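Local coordinates for protein pyruvate kinase 1 (PDB 4KCT) that transfers the phosphate of phosphoenolpyruvate to ADP, yielding pyruvate and ATP at the end of glycolysis, and also has an intrinsic decarboxylase activity, at residues L300-S305 / R311-D316; S315-A320 / A348-E353; T358-M363 / R414-I419; A380-A385 / A407-K412. One frame throughout, in Å; residues are numbered along the deposited sequence. Where two conformers were deposited one is given.

Contact 1. Residues L300-S305 / R311-D316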
loop_
_atom_site.group_PDB
_atom_site.type_symbol
_atom_site.label_atom_id
_atom_site.label_comp_id
_atom_site.label_asym_id
_atom_site.label_seq_id
_atom_site.Cartn_x
_atom_site.Cartn_y
_atom_site.Cartn_z
ATOM N N LEU A 300 -24.841 -4.779 -26.400
ATOM C CA LEU A 300 -25.895 -5.775 -26.225
ATOM C C LEU A 300 -26.477 -6.141 -27.598
ATOM O O LEU A 300 -27.675 -6.380 -27.731
ATOM C CB LEU A 300 -27.012 -5.227 -25.301
ATOM C CG LEU A 300 -26.638 -5.090 -23.803
ATOM C CD1 LEU A 300 -27.757 -4.358 -23.053
ATOM C CD2 LEU A 300 -26.400 -6.471 -23.175
ATOM N N GLU A 301 -25.587 -6.302 -28.566
ATOM C CA GLU A 301 -25.939 -6.371 -29.978
ATOM C C GLU A 301 -27.019 -7.437 -30.283
ATOM O O GLU A 301 -27.944 -7.203 -31.056
ATOM C CB GLU A 301 -24.672 -6.655 -30.794
ATOM C CG GLU A 301 -24.862 -6.596 -32.298
ATOM C CD GLU A 301 -25.286 -5.227 -32.779
ATOM O OE1 GLU A 301 -25.785 -5.134 -33.922
ATOM O OE2 GLU A 301 -25.087 -4.238 -32.046
ATOM N N SER A 302 -26.854 -8.622 -29.728
ATOM C CA SER A 302 -27.732 -9.731 -30.104
ATOM C C SER A 302 -29.181 -9.430 -29.692
ATOM O O SER A 302 -30.125 -10.042 -30.216
ATOM C CB SER A 302 -27.273 -11.019 -29.450
ATOM O OG SER A 302 -27.539 -10.995 -28.050
ATOM N N MET A 303 -29.367 -8.486 -28.763
ATOM C CA MET A 303 -30.744 -8.072 -28.393
ATOM C C MET A 303 -31.426 -7.195 -29.447
ATOM O O MET A 303 -32.593 -6.835 -29.293
ATOM C CB MET A 303 -30.801 -7.391 -27.015
ATOM C CG MET A 303 -30.510 -8.327 -25.849
ATOM S SD MET A 303 -31.107 -7.715 -24.246
ATOM C CE MET A 303 -32.875 -7.864 -24.456
ATOM N N THR A 304 -30.726 -6.898 -30.541
ATOM C CA THR A 304 -31.383 -6.346 -31.698
ATOM C C THR A 304 -32.504 -7.302 -32.175
ATOM O O THR A 304 -33.603 -6.849 -32.555
ATOM C CB THR A 304 -30.376 -6.051 -32.835
ATOM O OG1 THR A 304 -29.329 -5.212 -32.322
ATOM C CG2 THR A 304 -31.082 -5.279 -34.028
ATOM N N SER A 305 -32.278 -8.606 -31.985
ATOM C CA SER A 305 -33.148 -9.655 -32.546
ATOM C C SER A 305 -33.699 -10.576 -31.478
ATOM O O SER A 305 -34.566 -11.389 -31.772
ATOM C CB SER A 305 -32.364 -10.528 -33.531
ATOM O OG SER A 305 -32.231 -9.879 -34.762
ATOM N N ARG A 311 -23.962 -14.205 -22.994
ATOM C CA ARG A 311 -23.186 -14.086 -21.763
ATOM C C ARG A 311 -22.051 -13.065 -21.933
ATOM O O ARG A 311 -21.699 -12.357 -20.983
ATOM C CB ARG A 311 -22.637 -15.453 -21.330
ATOM C CG ARG A 311 -23.693 -16.537 -21.229
ATOM C CD ARG A 311 -24.799 -16.167 -20.233
ATOM N NE ARG A 311 -25.818 -17.243 -20.098
ATOM C CZ ARG A 311 -26.889 -17.364 -20.882
ATOM N NH1 ARG A 311 -27.026 -16.564 -21.952
ATOM N NH2 ARG A 311 -27.736 -18.385 -20.716
ATOM N N ALA A 312 -21.491 -12.991 -23.133
ATOM C CA ALA A 312 -20.379 -12.032 -23.419
ATOM C C ALA A 312 -20.894 -10.612 -23.330
ATOM O O ALA A 312 -20.183 -9.712 -22.892
ATOM C CB ALA A 312 -19.811 -12.270 -24.825
ATOM N N GLU A 313 -22.136 -10.402 -23.772
ATOM C CA GLU A 313 -22.725 -9.079 -23.746
ATOM C C GLU A 313 -22.956 -8.579 -22.325
ATOM O O GLU A 313 -22.669 -7.407 -21.990
ATOM C CB GLU A 313 -24.016 -9.055 -24.594
ATOM C CG GLU A 313 -23.679 -8.971 -26.077
ATOM C CD GLU A 313 -24.794 -9.456 -27.002
ATOM O OE1 GLU A 313 -25.884 -9.880 -26.502
ATOM O OE2 GLU A 313 -24.537 -9.485 -28.237
ATOM N N VAL A 314 -23.475 -9.440 -21.475
ATOM C CA VAL A 314 -23.642 -9.053 -20.100
ATOM C C VAL A 314 -22.317 -8.651 -19.495
ATOM O O VAL A 314 -22.209 -7.615 -18.813
ATOM C CB VAL A 314 -24.285 -10.169 -19.268
ATOM C CG1 VAL A 314 -24.191 -9.821 -17.785
ATOM C CG2 VAL A 314 -25.729 -10.347 -19.690
ATOM N N SER A 315 -21.283 -9.443 -19.752
ATOM C CA SER A 315 -20.006 -9.150 -19.145
ATOM C C SER A 315 -19.360 -7.856 -19.706
ATOM O O SER A 315 -18.753 -7.088 -18.967
ATOM C CB SER A 315 -19.083 -10.349 -19.234
ATOM O OG SER A 315 -17.985 -10.101 -20.050
ATOM N N ASP A 316 -19.570 -7.595 -20.988
ATOM C CA ASP A 316 -19.094 -6.354 -21.607
ATOM C C ASP A 316 -19.678 -5.124 -20.888
ATOM O O ASP A 316 -18.951 -4.153 -20.584
ATOM C CB ASP A 316 -19.519 -6.340 -23.087
ATOM C CG ASP A 316 -18.887 -5.188 -23.879
ATOM O OD1 ASP A 316 -17.685 -4.882 -23.695
ATOM O OD2 ASP A 316 -19.611 -4.564 -24.670
#

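Contact 2. Residues S315-A320 / A348-E353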
loop_
_atom_site.group_PDB
_atom_site.type_symbol
_atom_site.label_atom_id
_atom_site.label_comp_id
_atom_site.label_asym_id
_atom_site.label_seq_id
_atom_site.Cartn_x
_atom_site.Cartn_y
_atom_site.Cartn_z
ATOM N N SER A 315 -21.283 -9.443 -19.752
ATOM C CA SER A 315 -20.006 -9.150 -19.145
ATOM C C SER A 315 -19.360 -7.856 -19.706
ATOM O O SER A 315 -18.753 -7.088 -18.967
ATOM C CB SER A 315 -19.083 -10.349 -19.234
ATOM O OG SER A 315 -17.985 -10.101 -20.050
ATOM N N ASP A 316 -19.570 -7.595 -20.988
ATOM C CA ASP A 316 -19.094 -6.354 -21.607
ATOM C C ASP A 316 -19.678 -5.124 -20.888
ATOM O O ASP A 316 -18.951 -4.153 -20.584
ATOM C CB ASP A 316 -19.519 -6.340 -23.087
ATOM C CG ASP A 316 -18.887 -5.188 -23.879
ATOM O OD1 ASP A 316 -17.685 -4.882 -23.695
ATOM O OD2 ASP A 316 -19.611 -4.564 -24.670
ATOM N N VAL A 317 -20.988 -5.109 -20.695
ATOM C CA VAL A 317 -21.599 -3.979 -19.974
ATOM C C VAL A 317 -21.040 -3.852 -18.541
ATOM O O VAL A 317 -20.638 -2.750 -18.106
ATOM C CB VAL A 317 -23.143 -4.060 -19.982
ATOM C CG1 VAL A 317 -23.753 -2.946 -19.136
ATOM C CG2 VAL A 317 -23.672 -3.983 -21.430
ATOM N N ALA A 318 -20.984 -4.965 -17.816
ATOM C CA ALA A 318 -20.535 -4.931 -16.416
ATOM C C ALA A 318 -19.093 -4.443 -16.377
ATOM O O ALA A 318 -18.724 -3.626 -15.550
ATOM C CB ALA A 318 -20.647 -6.325 -15.775
ATOM N N ASN A 319 -18.276 -4.929 -17.295
ATOM C CA ASN A 319 -16.869 -4.523 -17.298
ATOM C C ASN A 319 -16.592 -3.087 -17.711
ATOM O O ASN A 319 -15.658 -2.457 -17.185
ATOM C CB ASN A 319 -16.015 -5.515 -18.103
ATOM C CG ASN A 319 -15.694 -6.761 -17.302
ATOM O OD1 ASN A 319 -15.205 -6.655 -16.171
ATOM N ND2 ASN A 319 -16.157 -7.918 -17.777
ATOM N N ALA A 320 -17.433 -2.534 -18.594
ATOM C CA ALA A 320 -17.352 -1.094 -18.918
ATOM C C ALA A 320 -17.638 -0.254 -17.664
ATOM O O ALA A 320 -16.907 0.697 -17.357
ATOM C CB ALA A 320 -18.326 -0.716 -20.062
ATOM N N ALA A 348 -29.649 -1.434 -17.709
ATOM C CA ALA A 348 -29.796 -0.870 -16.351
ATOM C C ALA A 348 -29.534 -1.881 -15.222
ATOM O O ALA A 348 -28.848 -1.556 -14.255
ATOM C CB ALA A 348 -31.173 -0.219 -16.183
ATOM N N ARG A 349 -30.069 -3.096 -15.339
ATOM C CA ARG A 349 -29.886 -4.105 -14.286
ATOM C C ARG A 349 -28.426 -4.555 -14.208
ATOM O O ARG A 349 -27.889 -4.782 -13.111
ATOM C CB ARG A 349 -30.796 -5.345 -14.530
ATOM C CG ARG A 349 -32.264 -5.069 -14.248
ATOM C CD ARG A 349 -33.096 -6.354 -14.080
ATOM N NE ARG A 349 -33.041 -7.223 -15.249
ATOM C CZ ARG A 349 -33.833 -7.128 -16.326
ATOM N NH1 ARG A 349 -33.720 -8.010 -17.309
ATOM N NH2 ARG A 349 -34.713 -6.146 -16.444
ATOM N N ILE A 350 -27.776 -4.668 -15.367
ATOM C CA ILE A 350 -26.349 -5.019 -15.387
ATOM C C ILE A 350 -25.504 -3.895 -14.749
ATOM O O ILE A 350 -24.573 -4.180 -13.968
ATOM C CB ILE A 350 -25.835 -5.325 -16.824
ATOM C CG1 ILE A 350 -26.596 -6.504 -17.468
ATOM C CG2 ILE A 350 -24.335 -5.612 -16.835
ATOM C CD1 ILE A 350 -26.492 -6.458 -19.012
ATOM N N CYS A 351 -25.757 -2.642 -15.145
ATOM C CA CYS A 351 -25.068 -1.503 -14.529
ATOM C C CYS A 351 -25.172 -1.555 -13.017
ATOM O O CYS A 351 -24.184 -1.396 -12.310
ATOM C CB CYS A 351 -25.687 -0.191 -15.000
ATOM S SG CYS A 351 -25.175 0.211 -16.676
ATOM N N VAL A 352 -26.382 -1.770 -12.521
ATOM C CA VAL A 352 -26.593 -1.850 -11.064
ATOM C C VAL A 352 -25.823 -2.979 -10.376
ATOM O O VAL A 352 -25.247 -2.773 -9.283
ATOM C CB VAL A 352 -28.094 -1.884 -10.706
ATOM C CG1 VAL A 352 -28.290 -2.330 -9.254
ATOM C CG2 VAL A 352 -28.711 -0.507 -10.934
ATOM N N GLU A 353 -25.791 -4.172 -10.996
ATOM C CA GLU A 353 -25.005 -5.276 -10.438
ATOM C C GLU A 353 -23.511 -4.906 -10.387
ATOM O O GLU A 353 -22.840 -5.170 -9.393
ATOM C CB GLU A 353 -25.172 -6.571 -11.254
ATOM C CG GLU A 353 -26.510 -7.244 -11.097
ATOM C CD GLU A 353 -26.694 -7.906 -9.743
ATOM O OE1 GLU A 353 -27.845 -8.247 -9.417
ATOM O OE2 GLU A 353 -25.683 -8.200 -9.072
#

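Contact 3. Residues T358-M363 / R414-I419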
loop_
_atom_site.group_PDB
_atom_site.type_symbol
_atom_site.label_atom_id
_atom_site.label_comp_id
_atom_site.label_asym_id
_atom_site.label_seq_id
_atom_site.Cartn_x
_atom_site.Cartn_y
_atom_site.Cartn_z
ATOM N N THR A 358 -18.674 -3.046 -7.012
ATOM C CA THR A 358 -17.511 -2.163 -7.052
ATOM C C THR A 358 -17.029 -1.897 -5.618
ATOM O O THR A 358 -17.830 -1.672 -4.723
ATOM C CB THR A 358 -17.873 -0.839 -7.737
ATOM O OG1 THR A 358 -18.302 -1.117 -9.086
ATOM C CG2 THR A 358 -16.658 0.125 -7.761
ATOM N N HIS A 359 -15.729 -1.985 -5.384
ATOM C CA HIS A 359 -15.236 -1.648 -4.060
ATOM C C HIS A 359 -15.471 -0.176 -3.737
ATOM O O HIS A 359 -15.045 0.685 -4.458
ATOM C CB HIS A 359 -13.777 -2.049 -3.890
ATOM C CG HIS A 359 -13.254 -1.816 -2.492
ATOM N ND1 HIS A 359 -12.626 -2.765 -1.783
ATOM C CD2 HIS A 359 -13.281 -0.672 -1.678
ATOM C CE1 HIS A 359 -12.309 -2.279 -0.554
ATOM N NE2 HIS A 359 -12.724 -1.010 -0.488
ATOM N N ASP A 360 -16.176 0.101 -2.636
ATOM C CA ASP A 360 -16.577 1.484 -2.272
ATOM C C ASP A 360 -15.518 2.546 -2.629
ATOM O O ASP A 360 -15.822 3.535 -3.275
ATOM C CB ASP A 360 -16.857 1.562 -0.760
ATOM C CG ASP A 360 -18.315 1.334 -0.423
ATOM O OD1 ASP A 360 -18.629 1.173 0.775
ATOM O OD2 ASP A 360 -19.144 1.291 -1.352
ATOM N N THR A 361 -14.319 2.390 -2.070
ATOM C CA THR A 361 -13.422 3.522 -1.842
ATOM C C THR A 361 -12.162 3.407 -2.685
ATOM O O THR A 361 -11.385 4.351 -2.765
ATOM C CB THR A 361 -13.004 3.601 -0.369
ATOM O OG1 THR A 361 -12.464 2.344 0.002
ATOM C CG2 THR A 361 -14.243 3.869 0.523
ATOM N N VAL A 362 -12.019 2.308 -3.418
ATOM C CA VAL A 362 -10.824 2.115 -4.252
ATOM C C VAL A 362 -10.656 3.137 -5.352
ATOM O O VAL A 362 -9.562 3.697 -5.497
ATOM C CB VAL A 362 -10.707 0.689 -4.822
ATOM C CG1 VAL A 362 -9.624 0.638 -5.907
ATOM C CG2 VAL A 362 -10.359 -0.287 -3.700
ATOM N N MET A 363 -11.739 3.444 -6.095
ATOM C CA MET A 363 -11.655 4.470 -7.124
ATOM C C MET A 363 -11.351 5.817 -6.495
ATOM O O MET A 363 -10.504 6.565 -6.995
ATOM C CB MET A 363 -12.946 4.567 -7.977
ATOM C CG MET A 363 -13.056 3.519 -9.079
ATOM S SD MET A 363 -12.080 4.004 -10.509
ATOM C CE MET A 363 -13.327 4.814 -11.532
ATOM N N ARG A 414 -16.198 9.798 -7.375
ATOM C CA ARG A 414 -16.852 8.488 -7.361
ATOM C C ARG A 414 -17.459 8.139 -5.975
ATOM O O ARG A 414 -17.125 7.114 -5.393
ATOM C CB ARG A 414 -15.852 7.399 -7.791
ATOM C CG ARG A 414 -15.393 7.485 -9.275
ATOM C CD ARG A 414 -16.507 7.958 -10.181
ATOM N NE ARG A 414 -16.358 7.529 -11.590
ATOM C CZ ARG A 414 -16.795 8.239 -12.638
ATOM N NH1 ARG A 414 -16.796 7.696 -13.864
ATOM N NH2 ARG A 414 -17.372 9.434 -12.448
ATOM N N PRO A 415 -18.317 9.013 -5.429
ATOM C CA PRO A 415 -19.057 8.587 -4.242
ATOM C C PRO A 415 -19.915 7.344 -4.533
ATOM O O PRO A 415 -20.189 7.034 -5.709
ATOM C CB PRO A 415 -19.963 9.802 -3.936
ATOM C CG PRO A 415 -20.134 10.498 -5.250
ATOM C CD PRO A 415 -18.793 10.309 -5.953
ATOM N N ASN A 416 -20.386 6.660 -3.478
ATOM C CA ASN A 416 -21.231 5.484 -3.704
ATOM C C ASN A 416 -22.732 5.827 -3.592
ATOM O O ASN A 416 -23.566 4.936 -3.562
ATOM C CB ASN A 416 -20.848 4.336 -2.770
ATOM C CG ASN A 416 -21.124 4.659 -1.322
ATOM O OD1 ASN A 416 -21.795 5.648 -1.029
ATOM N ND2 ASN A 416 -20.739 3.751 -0.415
ATOM N N CYS A 417 -23.053 7.111 -3.443
ATOM C CA CYS A 417 -24.460 7.541 -3.253
ATOM C C CYS A 417 -24.843 8.483 -4.386
ATOM O O CYS A 417 -23.971 8.980 -5.067
ATOM C CB CYS A 417 -24.623 8.270 -1.908
ATOM S SG CYS A 417 -23.506 9.691 -1.706
ATOM N N PRO A 418 -26.141 8.863 -4.476
ATOM C CA PRO A 418 -26.560 9.839 -5.476
ATOM C C PRO A 418 -25.972 11.237 -5.208
ATOM O O PRO A 418 -25.732 11.621 -4.037
ATOM C CB PRO A 418 -28.088 9.878 -5.317
ATOM C CG PRO A 418 -28.429 8.549 -4.723
ATOM C CD PRO A 418 -27.292 8.227 -3.804
ATOM N N ILE A 419 -25.687 11.956 -6.275
ATOM C CA ILE A 419 -25.309 13.364 -6.171
ATOM C C ILE A 419 -26.464 14.212 -6.702
ATOM O O ILE A 419 -26.701 14.283 -7.918
ATOM C CB ILE A 419 -24.097 13.667 -7.040
ATOM C CG1 ILE A 419 -22.921 12.757 -6.675
ATOM C CG2 ILE A 419 -23.722 15.160 -6.963
ATOM C CD1 ILE A 419 -21.805 12.835 -7.708
HETATM O O HOH W 1 -14.867 5.383 -5.090
HETATM O O HOH W 2 -17.986 4.505 -5.295
#

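Contact 4. Residues A380-A385 / A407-K412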
loop_
_atom_site.group_PDB
_atom_site.type_symbol
_atom_site.label_atom_id
_atom_site.label_comp_id
_atom_site.label_asym_id
_atom_site.label_seq_id
_atom_site.Cartn_x
_atom_site.Cartn_y
_atom_site.Cartn_z
ATOM N N ALA A 380 -10.226 20.462 -3.729
ATOM C CA ALA A 380 -10.096 20.053 -2.318
ATOM C C ALA A 380 -11.439 19.949 -1.599
ATOM O O ALA A 380 -11.710 18.964 -0.875
ATOM C CB ALA A 380 -9.158 20.983 -1.579
ATOM N N VAL A 381 -12.305 20.934 -1.808
ATOM C CA VAL A 381 -13.638 20.897 -1.175
ATOM C C VAL A 381 -14.462 19.687 -1.679
ATOM O O VAL A 381 -15.057 18.932 -0.881
ATOM C CB VAL A 381 -14.404 22.240 -1.382
ATOM C CG1 VAL A 381 -15.904 22.077 -1.074
ATOM C CG2 VAL A 381 -13.789 23.346 -0.490
ATOM N N CYS A 382 -14.511 19.506 -2.997
ATOM C CA CYS A 382 -15.293 18.414 -3.547
ATOM C C CYS A 382 -14.743 17.044 -3.169
ATOM O O CYS A 382 -15.511 16.109 -2.838
ATOM C CB CYS A 382 -15.489 18.573 -5.070
ATOM S SG CYS A 382 -16.548 20.022 -5.474
ATOM N N SER A 383 -13.433 16.892 -3.219
ATOM C CA SER A 383 -12.838 15.612 -2.864
ATOM C C SER A 383 -12.974 15.292 -1.369
ATOM O O SER A 383 -13.322 14.162 -1.005
ATOM C CB SER A 383 -11.377 15.530 -3.308
ATOM O OG SER A 383 -10.555 16.336 -2.516
ATOM N N SER A 384 -12.876 16.306 -0.507
ATOM C CA SER A 384 -13.057 16.066 0.915
ATOM C C SER A 384 -14.532 15.877 1.281
ATOM O O SER A 384 -14.854 15.180 2.232
ATOM C CB SER A 384 -12.417 17.187 1.743
ATOM O OG SER A 384 -10.998 17.077 1.710
ATOM N N ALA A 385 -15.433 16.496 0.501
ATOM C CA ALA A 385 -16.883 16.240 0.665
ATOM C C ALA A 385 -17.187 14.764 0.415
ATOM O O ALA A 385 -17.927 14.140 1.177
ATOM C CB ALA A 385 -17.708 17.112 -0.267
ATOM N N ALA A 407 -20.763 19.800 -10.027
ATOM C CA ALA A 407 -21.343 18.444 -9.984
ATOM C C ALA A 407 -20.391 17.414 -10.583
ATOM O O ALA A 407 -20.249 16.300 -10.055
ATOM C CB ALA A 407 -22.703 18.403 -10.679
ATOM N N ARG A 408 -19.815 17.735 -11.740
ATOM C CA ARG A 408 -18.814 16.852 -12.346
ATOM C C ARG A 408 -17.583 16.648 -11.446
ATOM O O ARG A 408 -16.965 15.589 -11.462
ATOM C CB ARG A 408 -18.389 17.381 -13.732
ATOM C CG ARG A 408 -19.491 17.218 -14.797
ATOM C CD ARG A 408 -18.970 17.562 -16.206
ATOM N NE ARG A 408 -18.916 19.000 -16.403
ATOM C CZ ARG A 408 -19.947 19.752 -16.778
ATOM N NH1 ARG A 408 -21.151 19.208 -17.059
ATOM N NH2 ARG A 408 -19.796 21.056 -16.835
ATOM N N LEU A 409 -17.206 17.684 -10.713
ATOM C CA LEU A 409 -16.064 17.606 -9.810
ATOM C C LEU A 409 -16.314 16.655 -8.631
ATOM O O LEU A 409 -15.411 15.952 -8.197
ATOM C CB LEU A 409 -15.705 19.014 -9.294
ATOM C CG LEU A 409 -14.291 19.269 -8.773
ATOM C CD1 LEU A 409 -13.214 18.705 -9.730
ATOM C CD2 LEU A 409 -14.102 20.787 -8.562
ATOM N N ILE A 410 -17.516 16.660 -8.097
ATOM C CA ILE A 410 -17.904 15.658 -7.097
ATOM C C ILE A 410 -18.001 14.248 -7.667
ATOM O O ILE A 410 -17.444 13.303 -7.103
ATOM C CB ILE A 410 -19.231 16.016 -6.440
ATOM C CG1 ILE A 410 -19.069 17.326 -5.633
ATOM C CG2 ILE A 410 -19.714 14.868 -5.537
ATOM C CD1 ILE A 410 -20.388 17.815 -5.039
ATOM N N SER A 411 -18.629 14.120 -8.833
ATOM C CA SER A 411 -18.701 12.808 -9.509
ATOM C C SER A 411 -17.313 12.247 -9.839
ATOM O O SER A 411 -17.100 11.029 -9.821
ATOM C CB SER A 411 -19.555 12.905 -10.794
ATOM O OG SER A 411 -19.692 11.611 -11.396
ATOM N N LYS A 412 -16.356 13.134 -10.095
ATOM C CA LYS A 412 -15.000 12.701 -10.411
ATOM C C LYS A 412 -14.470 11.776 -9.283
ATOM O O LYS A 412 -13.700 10.836 -9.544
ATOM C CB LYS A 412 -14.089 13.931 -10.553
ATOM C CG LYS A 412 -12.613 13.623 -10.525
ATOM C CD LYS A 412 -11.795 14.913 -10.761
ATOM C CE LYS A 412 -10.305 14.579 -10.862
ATOM N NZ LYS A 412 -9.498 15.799 -11.143
#

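Contact 1. Residues L300-S305 / R311-D316
The loop that follows strand 293-296 of the (beta/alpha)8 barrel folds back on the first turn of the next barrel helix, 311-323, and the carboxylate of Glu313 ties the two together. The short 3-10 turn 301-304 offers Glu313 two donors from one residue. Ser302 N bonds to Glu313 OE2 at 2.9 Å, from a point raised 40° off the carboxylate plane. Ser302 OG reaches Glu313 OE1 at 2.5 Å through the syn lone pair of OE1. Thr310 N, just ahead of the helix, also bonds to OE1, as in the reciprocal half of a capping box, so three hydrogen bonds fix the rotation of this buried group and probably favour its charged form.

With CG anti to the carbonyl carbon (chi1 -78°), the extended chain of Glu313 carries the carboxylate out to Ser302 while OE1 stays within bonding distance of Thr310 N. Its aliphatic part is packed too: Leu300 CD2 lies 3.8 Å from Glu313 CB. Two residues earlier, Arg311 turns to the second subunit, where it forms a salt bridge with Asp146 and bonds the carbonyls of Arg263 and Gly264, residues of that subunit's pyruvate pocket. Within the 3-10 turn, Thr304 OG1 donates to Glu301 O at 2.7 Å, in the carbonyl plane and on a lone pair.

Contact 2. Residues S315-A320 / A348-E353
The outer helices that follow the last two strands of the (beta/alpha)8 barrel, helix 311-323 and helix 340-356, pack against each other here through small and branched apolar side chains. The axes of 315-320 and 348-353 approach to 8.5 Å and cross at -48°, with Ala318 and Ile350 closest in the backbone.

Dispersion contacts carry the interface, and Ile350 CG2 is their centre. Held anti to the backbone N of Ile350, this methyl meets Val317 CG1 at 3.6 Å, the two side chains crossing at about a right angle. It also touches Val317 CB, while Ala318 CB lies against it at 3.9 Å. Val317 CG1 is likewise anti to its own backbone nitrogen (chi1 175°). A looser contact, 4.2 Å, joins Val317 CG1 to Cys351 SG. The Cys351 side chain also touches Val321 and, on the last barrel strand, Val328, so the apolar layer runs from the helix pair down to the barrel wall.

Polar groups are directed elsewhere, with no hydrogen bond between the two segments. Ser315 OG pairs with Asp316 OD1 of the second subunit, and Asp316 OD1 with Ser315 OG of that subunit, while Glu353 forms a salt bridge to Lys274 of the same neighbour. Helix 311-323 thus has one flank at the subunit interface and another on helix 340-356.

At Ala318 the contact reaches the backbone: Ile350 CG2 rests 3.6 Å from Ala318 N.

Contact 3. Residues T358-M363 / R414-I419
Torsions in two side chains set up this contact: Asn416 places its amide carbon between its own backbone N and carbonyl carbon (chi1 66°), which sends ND2 across to Asp360, and Met363 bends at both chi2 (-80°) and chi3, which brings its CE round to the shaft of Arg414. Asn416 ND2 donates to Asp360 OD2 at 3.1 Å in an almost straight bond (177°). The acceptor lies in the amide plane, but the N-H arrives from well above the plane of the carboxylate, the two flat groups being steeply inclined to each other. This pair lies on the exposed margin of the contact.

Between it and the more buried side, two waters join the backbones. The first lies 2.8 Å from Asp360 O and 2.9 Å from Arg414 O; the second is 3.1 Å from Asp360 O and 2.7 Å from Arg414 O. Both carbonyls are acceptors and cannot bond each other directly; the two waters mediate between them.

Met363 and Arg414 lie side by side and point the same way, Met363 CB packing 4.0 Å from Arg414 CG and Met363 CE lying 4.1 Å from Arg414 NE. The guanidinium continues past the methionine to Gly324 O, to a salt bridge with Asp326, and to Ser411 O, so it links the turn to the loop ahead of the last barrel strand.

The segment 414-419 is the helix-to-strand connection of a beta-alpha-beta crossover (396-400, 405-412, 419-423) in the alpha/beta domain, docked here on the connection that leaves the barrel.

Contact 4. Residues A380-A385 / A407-K412
Leu409 is the first residue of 407-412 to meet the neighbouring helix. With CG anti to its backbone N (chi1 -158°), it puts CG 4.0 Å from Cys382 CB, and its CD2 touches Cys382 SG at 4.0 Å. Its side chain is about 8 Å from the bound 2,6-di-O-phosphono-beta-D-fructofuranose.

Ile410 follows and meets the same two atoms of the cysteine: its CG1 sits 3.7 Å from Cys382 SG and 3.8 Å from Cys382 CB. Cys382, whose sulfur is anti to the carbonyl carbon (chi1 -67°), is thereby inserted between two successive side chains. The helices come close here, with the CA atoms of Cys382 and Ile410 5.2 Å apart.

Ser411 OG bonds to Arg436 O, whereas Lys412 NZ reaches back to helix 377-392, in a salt bridge with Glu379, one residue ahead of 380-385.

In the alpha/beta domain both helices lie against the sheet, Ala385 and Ile410 each touching strands 396-400 and 476-481; Ile410 also reaches strand 419-423, while Val381 of helix 377-392 packs on Leu495 of the third subunit.

How the contacts relate
Contacts 1 and 2 share helix 311-323 in the barrel, and both lie buried beside the second subunit. Their chemistry differs: a carboxylate fastens the loop in contact 1, whereas contact 2 is wholly apolar, and the two layers join where Leu300 CG meets Val317 CG2 at 4.0 Å. Contacts 3 and 4 form a second touching pair, in which Ile419 CD1 packs on Ile410 CG2. Contact 4 is the buried, apolar helix pairing of the alpha/beta domain, near the third subunit, while contact 3 is partly exposed and water-bridged, with no other chain against its segments. Contacts 2 and 3 come within about 5 Å, nearest atoms, without touching.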